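Local coordinates for BlEst2 (Bacillus licheniformis, PDB 6WPX), which probably hydrolyses ester bonds as a secreted esterase or lipase and is seen here in its propeptide form, in which the C-terminal domain is autoinhibitory, at residues G32-G37 / D79-D84; K47-F52 / F109-I114; K309-I314 / V383-P388. All blocks are in the same frame, centred on the assembly; numbering follows the deposited sequence.

Contact 1 of 3, residues G32-G37 / D79-D84; sequences GYWFAG and DAAFID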
loop_
_atom_site.group_PDB
_atom_site.type_symbol
_atom_site.label_atom_id
_atom_site.label_comp_id
_atom_site.label_asym_id
_atom_site.label_seq_id
_atom_site.Cartn_x
_atom_site.Cartn_y
_atom_site.Cartn_z
ATOM N N GLY A 32 -21.489 7.549 -7.080
ATOM C CA GLY A 32 -22.756 7.991 -6.502
ATOM C C GLY A 32 -23.856 6.961 -6.636
ATOM O O GLY A 32 -24.788 6.932 -5.826
ATOM N N TYR A 33 -23.749 6.088 -7.650
ATOM C CA TYR A 33 -24.764 5.059 -7.873
ATOM C C TYR A 33 -24.686 3.951 -6.830
ATOM O O TYR A 33 -23.593 3.532 -6.440
ATOM C CB TYR A 33 -24.662 4.499 -9.299
ATOM C CG TYR A 33 -25.376 3.189 -9.548
ATOM C CD1 TYR A 33 -26.754 3.149 -9.763
ATOM C CD2 TYR A 33 -24.664 2.000 -9.672
ATOM C CE1 TYR A 33 -27.413 1.946 -10.023
ATOM C CE2 TYR A 33 -25.308 0.796 -9.954
ATOM C CZ TYR A 33 -26.682 0.775 -10.134
ATOM O OH TYR A 33 -27.324 -0.405 -10.425
ATOM N N TRP A 34 -25.856 3.516 -6.352
ATOM C CA TRP A 34 -25.943 2.389 -5.425
ATOM C C TRP A 34 -27.194 1.597 -5.737
ATOM O O TRP A 34 -28.136 2.137 -6.315
ATOM C CB TRP A 34 -25.913 2.836 -3.950
ATOM C CG TRP A 34 -27.114 3.620 -3.515
ATOM C CD1 TRP A 34 -27.270 4.977 -3.557
ATOM C CD2 TRP A 34 -28.329 3.090 -2.954
ATOM N NE1 TRP A 34 -28.479 5.328 -2.998
ATOM C CE2 TRP A 34 -29.156 4.190 -2.634
ATOM C CE3 TRP A 34 -28.775 1.788 -2.638
ATOM C CZ2 TRP A 34 -30.440 4.028 -2.089
ATOM C CZ3 TRP A 34 -30.025 1.631 -2.054
ATOM C CH2 TRP A 34 -30.854 2.738 -1.811
ATOM N N PHE A 35 -27.204 0.309 -5.365
ATOM C CA PHE A 35 -28.369 -0.543 -5.591
ATOM C C PHE A 35 -28.453 -1.564 -4.483
ATOM O O PHE A 35 -27.437 -1.932 -3.908
ATOM C CB PHE A 35 -28.282 -1.233 -6.969
ATOM C CG PHE A 35 -27.103 -2.173 -7.131
ATOM C CD1 PHE A 35 -25.859 -1.694 -7.528
ATOM C CD2 PHE A 35 -27.248 -3.544 -6.917
ATOM C CE1 PHE A 35 -24.768 -2.562 -7.669
ATOM C CE2 PHE A 35 -26.152 -4.410 -7.055
ATOM C CZ PHE A 35 -24.930 -3.914 -7.445
ATOM N N ALA A 36 -29.658 -2.069 -4.233
ATOM C CA ALA A 36 -29.880 -3.083 -3.222
ATOM C C ALA A 36 -29.706 -4.475 -3.840
ATOM O O ALA A 36 -30.046 -4.686 -5.002
ATOM C CB ALA A 36 -31.274 -2.939 -2.638
ATOM N N GLY A 37 -29.181 -5.410 -3.052
ATOM C CA GLY A 37 -29.085 -6.809 -3.436
ATOM C C GLY A 37 -30.476 -7.408 -3.331
ATOM O O GLY A 37 -31.423 -6.711 -2.936
ATOM N N ASP A 79 -29.932 -8.438 4.118
ATOM C CA ASP A 79 -30.207 -7.533 3.006
ATOM C C ASP A 79 -28.904 -6.786 2.787
ATOM O O ASP A 79 -28.039 -6.760 3.682
ATOM C CB ASP A 79 -31.353 -6.580 3.307
ATOM C CG ASP A 79 -32.684 -7.241 3.060
ATOM O OD1 ASP A 79 -32.898 -7.765 1.924
ATOM O OD2 ASP A 79 -33.508 -7.242 3.986
ATOM N N ALA A 80 -28.716 -6.249 1.568
ATOM C CA ALA A 80 -27.453 -5.612 1.244
ATOM C C ALA A 80 -27.634 -4.557 0.202
ATOM O O ALA A 80 -28.631 -4.568 -0.516
ATOM C CB ALA A 80 -26.446 -6.666 0.756
ATOM N N ALA A 81 -26.671 -3.634 0.120
ATOM C CA ALA A 81 -26.634 -2.567 -0.883
ATOM C C ALA A 81 -25.177 -2.411 -1.314
ATOM O O ALA A 81 -24.275 -2.793 -0.580
ATOM C CB ALA A 81 -27.194 -1.261 -0.319
ATOM N N PHE A 82 -24.964 -1.976 -2.541
ATOM C CA PHE A 82 -23.620 -1.873 -3.121
ATOM C C PHE A 82 -23.524 -0.498 -3.712
ATOM O O PHE A 82 -24.460 -0.062 -4.371
ATOM C CB PHE A 82 -23.438 -2.964 -4.211
ATOM C CG PHE A 82 -23.694 -4.362 -3.678
ATOM C CD1 PHE A 82 -24.982 -4.888 -3.643
ATOM C CD2 PHE A 82 -22.656 -5.121 -3.154
ATOM C CE1 PHE A 82 -25.227 -6.157 -3.092
ATOM C CE2 PHE A 82 -22.892 -6.402 -2.624
ATOM C CZ PHE A 82 -24.178 -6.898 -2.567
ATOM N N ILE A 83 -22.412 0.192 -3.469
ATOM C CA ILE A 83 -22.237 1.564 -3.920
ATOM C C ILE A 83 -20.978 1.752 -4.769
ATOM O O ILE A 83 -19.961 1.087 -4.550
ATOM C CB ILE A 83 -22.261 2.514 -2.677
ATOM C CG1 ILE A 83 -22.301 4.015 -3.101
ATOM C CG2 ILE A 83 -21.086 2.204 -1.694
ATOM C CD1 ILE A 83 -22.682 4.989 -2.043
ATOM N N ASP A 84 -21.059 2.678 -5.731
ATOM C CA ASP A 84 -19.925 3.094 -6.520
ATOM C C ASP A 84 -19.537 4.448 -5.940
ATOM O O ASP A 84 -20.368 5.356 -5.887
ATOM C CB ASP A 84 -20.294 3.309 -8.001
ATOM C CG ASP A 84 -20.556 2.049 -8.790
ATOM O OD1 ASP A 84 -20.310 0.962 -8.259
ATOM O OD2 ASP A 84 -20.993 2.159 -9.957
HETATM O O HOH W 1 -31.532 -6.496 -0.222
#
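F35 and F82 form a hydrogen-bonded pair of antiparallel strands 34-36 and 80-83. F35 N binds F82 O at 2.9 Å, and F82 N returns the bond to F35 O at 2.8 Å. Further backbone bonds follow on both sides: G37 N donates to A80 O, D84 N to Y33 O, and G32 N to D84 O at 2.7 Å. The G37 N-H comes from above the A80 carbonyl plane, 44° out of it. At the non-hydrogen-bonded pairs CA-H groups lean on the same carbonyls, W34 CA standing 3.1 Å from F82 O.

Aromatic packing fills the face that carries F35 and F82. F35 holds CG between its backbone N and carbonyl carbon (chi1 63°), and its ring thereby receives F82 CB over one face, 4.0 Å from the F35 ring centroid and off toward the rim. The two ring planes, 28° apart, are slid until they barely overlap, with F35 CE2 3.6 Å from F82 CD1. G37 CA meets the edge of the F82 ring, which also packs against the rings of F52 and F64. With an alanine here instead of F35, F82 CB and CD1 would probably lose the ring that lies against them and a gap would open beside the F82 ring.

On the other face W34 CB rests on I83 CB at 3.9 Å, while the indole leads off to helix 91-109, where NE1 bonds to E104.

Among the polar groups, D84 brings OD2 to the edge of the Y33 ring; S60 OG bonds to D84 OD1 and N30 N to D84 OD2.

A single antiparallel strand bordering otherwise parallel strands, as 34-36 does here, is consistent with the alpha/beta-hydrolase fold, whose central sheet also has one antiparallel strand near its start.

Contact 2 of 3, residues K47-F52 / F109-I114; sequences KPPIVF and FGRKVI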
loop_
_atom_site.group_PDB
_atom_site.type_symbol
_atom_site.label_atom_id
_atom_site.label_comp_id
_atom_site.label_asym_id
_atom_site.label_seq_id
_atom_site.Cartn_x
_atom_site.Cartn_y
_atom_site.Cartn_z
ATOM N N LYS A 47 -30.293 -8.569 12.333
ATOM C CA LYS A 47 -29.448 -8.528 11.141
ATOM C C LYS A 47 -29.574 -7.209 10.360
ATOM O O LYS A 47 -30.361 -7.131 9.415
ATOM C CB LYS A 47 -29.740 -9.725 10.220
ATOM C CG LYS A 47 -29.386 -11.073 10.814
ATOM C CD LYS A 47 -29.788 -12.187 9.859
ATOM C CE LYS A 47 -29.476 -13.541 10.417
ATOM N NZ LYS A 47 -30.227 -13.777 11.691
ATOM N N PRO A 48 -28.744 -6.182 10.652
ATOM C CA PRO A 48 -28.840 -4.934 9.870
ATOM C C PRO A 48 -28.430 -5.151 8.406
ATOM O O PRO A 48 -27.624 -6.051 8.136
ATOM C CB PRO A 48 -27.853 -3.987 10.582
ATOM C CG PRO A 48 -27.713 -4.567 11.974
ATOM C CD PRO A 48 -27.744 -6.057 11.735
ATOM N N PRO A 49 -28.959 -4.363 7.439
ATOM C CA PRO A 49 -28.499 -4.528 6.056
ATOM C C PRO A 49 -27.006 -4.167 5.941
ATOM O O PRO A 49 -26.479 -3.376 6.729
ATOM C CB PRO A 49 -29.353 -3.518 5.274
ATOM C CG PRO A 49 -30.532 -3.197 6.220
ATOM C CD PRO A 49 -29.929 -3.250 7.566
ATOM N N ILE A 50 -26.323 -4.767 4.972
ATOM C CA ILE A 50 -24.895 -4.480 4.781
ATOM C C ILE A 50 -24.702 -3.624 3.563
ATOM O O ILE A 50 -25.194 -3.967 2.496
ATOM C CB ILE A 50 -24.045 -5.773 4.669
ATOM C CG1 ILE A 50 -24.244 -6.721 5.859
ATOM C CG2 ILE A 50 -22.575 -5.432 4.451
ATOM C CD1 ILE A 50 -23.943 -8.183 5.487
ATOM N N VAL A 51 -23.921 -2.558 3.700
ATOM C CA VAL A 51 -23.514 -1.743 2.561
ATOM C C VAL A 51 -22.066 -2.127 2.260
ATOM O O VAL A 51 -21.188 -1.953 3.108
ATOM C CB VAL A 51 -23.688 -0.225 2.789
ATOM C CG1 VAL A 51 -23.113 0.577 1.611
ATOM C CG2 VAL A 51 -25.150 0.111 3.003
ATOM N N PHE A 52 -21.834 -2.661 1.054
ATOM C CA PHE A 52 -20.504 -3.084 0.613
ATOM C C PHE A 52 -19.828 -1.946 -0.100
ATOM O O PHE A 52 -20.404 -1.363 -1.020
ATOM C CB PHE A 52 -20.590 -4.352 -0.248
ATOM C CG PHE A 52 -20.968 -5.570 0.564
ATOM C CD1 PHE A 52 -19.988 -6.330 1.213
ATOM C CD2 PHE A 52 -22.298 -5.964 0.683
ATOM C CE1 PHE A 52 -20.339 -7.463 1.954
ATOM C CE2 PHE A 52 -22.641 -7.125 1.393
ATOM C CZ PHE A 52 -21.657 -7.861 2.026
ATOM N N PHE A 109 -33.792 1.335 3.715
ATOM C CA PHE A 109 -33.966 0.164 4.584
ATOM C C PHE A 109 -34.784 0.445 5.850
ATOM O O PHE A 109 -35.310 -0.482 6.467
ATOM C CB PHE A 109 -32.615 -0.458 4.914
ATOM C CG PHE A 109 -31.952 -1.184 3.750
ATOM C CD1 PHE A 109 -32.530 -2.332 3.199
ATOM C CD2 PHE A 109 -30.718 -0.766 3.259
ATOM C CE1 PHE A 109 -31.910 -3.012 2.137
ATOM C CE2 PHE A 109 -30.081 -1.468 2.221
ATOM C CZ PHE A 109 -30.686 -2.581 1.661
ATOM N N GLY A 110 -34.900 1.714 6.219
ATOM C CA GLY A 110 -35.669 2.144 7.386
ATOM C C GLY A 110 -34.957 1.866 8.693
ATOM O O GLY A 110 -35.581 1.858 9.753
ATOM N N ARG A 111 -33.629 1.650 8.628
ATOM C CA ARG A 111 -32.788 1.341 9.797
ATOM C C ARG A 111 -31.308 1.474 9.470
ATOM O O ARG A 111 -30.938 1.511 8.292
ATOM C CB ARG A 111 -33.062 -0.087 10.333
ATOM C CG ARG A 111 -32.936 -1.208 9.289
ATOM C CD ARG A 111 -33.428 -2.497 9.875
ATOM N NE ARG A 111 -33.518 -3.557 8.876
ATOM C CZ ARG A 111 -33.151 -4.814 9.095
ATOM N NH1 ARG A 111 -32.646 -5.172 10.268
ATOM N NH2 ARG A 111 -33.268 -5.722 8.135
ATOM N N LYS A 112 -30.461 1.494 10.539
ATOM C CA LYS A 112 -29.002 1.595 10.452
ATOM C C LYS A 112 -28.422 0.383 9.761
ATOM O O LYS A 112 -28.943 -0.733 9.863
ATOM C CB LYS A 112 -28.340 1.813 11.825
ATOM C CG LYS A 112 -28.569 3.208 12.395
ATOM C CD LYS A 112 -27.686 3.445 13.591
ATOM C CE LYS A 112 -28.237 4.506 14.506
ATOM N NZ LYS A 112 -27.143 5.206 15.226
ATOM N N VAL A 113 -27.398 0.637 8.976
ATOM C CA VAL A 113 -26.736 -0.386 8.188
ATOM C C VAL A 113 -25.355 -0.687 8.751
ATOM O O VAL A 113 -24.827 0.057 9.585
ATOM C CB VAL A 113 -26.669 0.010 6.686
ATOM C CG1 VAL A 113 -28.052 0.320 6.129
ATOM C CG2 VAL A 113 -25.715 1.185 6.454
ATOM N N ILE A 114 -24.753 -1.763 8.247
ATOM C CA ILE A 114 -23.393 -2.150 8.599
ATOM C C ILE A 114 -22.563 -1.805 7.370
ATOM O O ILE A 114 -23.008 -2.055 6.258
ATOM C CB ILE A 114 -23.334 -3.672 8.905
ATOM C CG1 ILE A 114 -24.045 -4.005 10.233
ATOM C CG2 ILE A 114 -21.865 -4.212 8.880
ATOM C CD1 ILE A 114 -24.360 -5.515 10.364
#
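P49 sets the CB-CG edge of its ring on one face of F109: P49 CB stands 3.6 Å from the centroid of the F109 ring, only 9° off its normal, with CG reaching across toward the ring's attachment point. Another corner of the same proline meets R111, whose guanidinium group takes P49 CD over its face, CD to NE 3.8 Å. R111 gets there by setting CG between the backbone N and carbonyl carbon (chi1 54°) and then running extended to NE. Its NH1 makes a weak, bent bond to K47 O at 3.1 Å; its firmer partner is D44 O. P48 contributes van der Waals contacts, CB 3.5 Å from K112 O and CD 3.7 Å from I114 CD1.

Where the prolines give way to strand, the backbones pair in parallel. I114 N donates to P49 O at 2.8 Å, and V51 N donates to I114 O, also at 2.8 Å, nearly straight at 174°. I114 thus bonds to the residues before and after I50, its bridge partner. This is the start of the pairing between strands 50-53 and 113-118, neighbours in the central parallel part of an alpha/beta-hydrolase-like sheet. Beside it, V51 CG2 touches V113 CG2 at 3.7 Å.

A second shell packs round these residues. G110, the first residue past helix 91-109, has positive phi, which favours glycine; there the chain turns from F109 over P49 to V113 in the sheet. L102 and I105 of that helix pack on V113, and I105 also reaches V51. On I114's side the strand 138-144 supplies R140 and I142. I50 is also bonded through its backbone to A81 of strand 80-83 and to D79 just before that strand. D44, which fixes R111 through its carbonyl, turns its carboxylate to a salt bridge with K47 NZ.

Contact 3 of 3, residues K309-I314 / V383-P388; sequences KGVKEI and VTFDSP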
loop_
_atom_site.group_PDB
_atom_site.type_symbol
_atom_site.label_atom_id
_atom_site.label_comp_id
_atom_site.label_asym_id
_atom_site.label_seq_id
_atom_site.Cartn_x
_atom_site.Cartn_y
_atom_site.Cartn_z
ATOM N N LYS A 309 28.311 -9.625 0.902
ATOM C CA LYS A 309 28.527 -11.017 1.317
ATOM C C LYS A 309 27.449 -11.371 2.334
ATOM O O LYS A 309 26.985 -10.484 3.052
ATOM C CB LYS A 309 29.927 -11.186 1.966
ATOM C CG LYS A 309 31.101 -11.059 1.006
ATOM C CD LYS A 309 32.434 -11.313 1.693
ATOM C CE LYS A 309 33.583 -10.738 0.901
ATOM N NZ LYS A 309 34.876 -10.886 1.618
ATOM N N GLY A 310 27.073 -12.650 2.403
ATOM C CA GLY A 310 26.114 -13.141 3.387
ATOM C C GLY A 310 24.646 -12.891 3.114
ATOM O O GLY A 310 23.822 -12.972 4.034
ATOM N N VAL A 311 24.288 -12.629 1.847
ATOM C CA VAL A 311 22.876 -12.402 1.512
ATOM C C VAL A 311 22.211 -13.762 1.332
ATOM O O VAL A 311 22.701 -14.596 0.567
ATOM C CB VAL A 311 22.691 -11.448 0.287
ATOM C CG1 VAL A 311 21.219 -11.324 -0.113
ATOM C CG2 VAL A 311 23.257 -10.075 0.580
ATOM N N LYS A 312 21.089 -13.974 2.027
ATOM C CA LYS A 312 20.337 -15.222 1.975
ATOM C C LYS A 312 19.509 -15.303 0.696
ATOM O O LYS A 312 19.363 -16.382 0.113
ATOM C CB LYS A 312 19.449 -15.345 3.221
ATOM C CG LYS A 312 18.900 -16.747 3.484
ATOM C CD LYS A 312 19.973 -17.743 3.938
ATOM C CE LYS A 312 19.364 -19.039 4.408
ATOM N NZ LYS A 312 18.776 -18.912 5.769
ATOM N N GLU A 313 18.990 -14.148 0.250
ATOM C CA GLU A 313 18.145 -14.049 -0.925
ATOM C C GLU A 313 18.027 -12.624 -1.390
ATOM O O GLU A 313 17.993 -11.694 -0.591
ATOM C CB GLU A 313 16.719 -14.561 -0.603
ATOM C CG GLU A 313 15.844 -14.772 -1.832
ATOM C CD GLU A 313 14.432 -15.271 -1.595
ATOM O OE1 GLU A 313 13.826 -14.914 -0.561
ATOM O OE2 GLU A 313 13.908 -15.983 -2.481
ATOM N N ILE A 314 17.885 -12.467 -2.697
ATOM C CA ILE A 314 17.529 -11.217 -3.329
ATOM C C ILE A 314 16.289 -11.515 -4.165
ATOM O O ILE A 314 16.168 -12.604 -4.722
ATOM C CB ILE A 314 18.658 -10.519 -4.173
ATOM C CG1 ILE A 314 19.242 -11.443 -5.269
ATOM C CG2 ILE A 314 19.768 -9.926 -3.275
ATOM C CD1 ILE A 314 20.082 -10.737 -6.362
ATOM N N VAL A 383 15.309 -4.109 -5.977
ATOM C CA VAL A 383 15.942 -5.301 -5.425
ATOM C C VAL A 383 15.590 -5.346 -3.943
ATOM O O VAL A 383 15.757 -4.342 -3.252
ATOM C CB VAL A 383 17.483 -5.344 -5.640
ATOM C CG1 VAL A 383 18.091 -6.628 -5.056
ATOM C CG2 VAL A 383 17.832 -5.232 -7.115
ATOM N N THR A 384 15.127 -6.493 -3.447
ATOM C CA THR A 384 14.933 -6.627 -2.002
ATOM C C THR A 384 16.014 -7.588 -1.542
ATOM O O THR A 384 16.456 -8.423 -2.327
ATOM C CB THR A 384 13.511 -7.068 -1.587
ATOM O OG1 THR A 384 13.412 -8.473 -1.785
ATOM C CG2 THR A 384 12.402 -6.308 -2.331
ATOM N N PHE A 385 16.459 -7.454 -0.299
ATOM C CA PHE A 385 17.519 -8.282 0.258
ATOM C C PHE A 385 17.088 -8.929 1.542
ATOM O O PHE A 385 16.537 -8.265 2.437
ATOM C CB PHE A 385 18.773 -7.442 0.574
ATOM C CG PHE A 385 19.362 -6.660 -0.580
ATOM C CD1 PHE A 385 18.785 -5.459 -0.997
ATOM C CD2 PHE A 385 20.518 -7.100 -1.220
ATOM C CE1 PHE A 385 19.321 -4.743 -2.063
ATOM C CE2 PHE A 385 21.061 -6.375 -2.295
ATOM C CZ PHE A 385 20.464 -5.197 -2.695
ATOM N N ASP A 386 17.377 -10.225 1.637
ATOM C CA ASP A 386 17.186 -10.974 2.872
ATOM C C ASP A 386 18.654 -11.099 3.368
ATOM O O ASP A 386 19.417 -11.937 2.889
ATOM C CB ASP A 386 16.530 -12.343 2.624
ATOM C CG ASP A 386 16.323 -13.143 3.910
ATOM O OD1 ASP A 386 16.789 -12.687 4.978
ATOM O OD2 ASP A 386 15.648 -14.185 3.853
ATOM N N SER A 387 19.062 -10.181 4.234
ATOM C CA SER A 387 20.461 -10.097 4.674
ATOM C C SER A 387 20.572 -9.551 6.099
ATOM O O SER A 387 19.803 -8.658 6.473
ATOM C CB SER A 387 21.239 -9.189 3.717
ATOM O OG SER A 387 22.553 -8.849 4.142
ATOM N N PRO A 388 21.564 -10.016 6.886
ATOM C CA PRO A 388 21.743 -9.466 8.245
ATOM C C PRO A 388 22.194 -8.001 8.236
ATOM O O PRO A 388 22.197 -7.379 9.280
ATOM C CB PRO A 388 22.835 -10.367 8.849
ATOM C CG PRO A 388 22.895 -11.575 7.954
ATOM C CD PRO A 388 22.570 -11.060 6.599
HETATM O O HOH W 2 25.089 -10.037 4.832
HETATM O O HOH W 3 14.717 -10.712 -0.497
#
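I314 and F385 meet at the apolar centre of a strand pair that a classic beta bulge begins, in a five-stranded antiparallel sheet of the C-terminal, beta-rich half of the chain. The two side chains run side by side and point the same way, with I314 CG2 3.6 Å from F385 CD2. I314 CG2 lies anti to its own carbonyl carbon, CG1 having taken the position between N and carbonyl carbon (chi1 55°); this turns the methyl toward the ring. V383 CG1 packs over one face of the F385 ring from its own strand and also touches I314 CB at 4.0 Å. V311 CG1 comes in at the ring edge, and outside the pair R465 makes a cation-pi contact with F385, while F305 packs on I314 and V383.

The bulge lies where strands 313-320 and 377-386 meet: K312 and E313 both face D386. D386 O takes a bond from K312 N at 2.8 Å and a weak, long one from E313 N at 3.5 Å, while D386 N donates to E313 O at 2.7 Å. The extra residue brings the side chains of both K312 and E313 to that of D386. K312 CB lies alongside the D386 carboxylate, but the charged ends stay apart. E313 and D386 bring like charges near each other, which might slightly raise the proton affinity of one of them.

At the polar edge T384 OG1 bonds to T315 OG1, and a water lies 2.9 Å from T384 OG1 and donates a weak bond to E313 O. G310 O touches P388 CD. S387 OG caps L389 N ahead of helix 389-397 and also bonds E308. A second water donates one bond to K309 O at 2.6 Å and another to S387 OG at 2.9 Å.

In the fold
From the N terminus, strand 34-36 comes first and waits until 80-83 for its partner, so contact 1 closes a loop of some forty residues. Contact 2 opens inside that loop at 47-52 and closes beyond it at 109-114; the two therefore cross. They touch directly, because strands 80-83 and 50-53 are neighbours in one sheet: together the contacts order strands 34-36, 80-83, 50-53 and 113-118, with helix 91-109 leading from strand 80-83 to strand 113-118. Contact 3 follows in series, closing a helix-free, strand-rich loop in the C-terminal part, its centre about 47 Å from that of contact 1, across the centre of the chain.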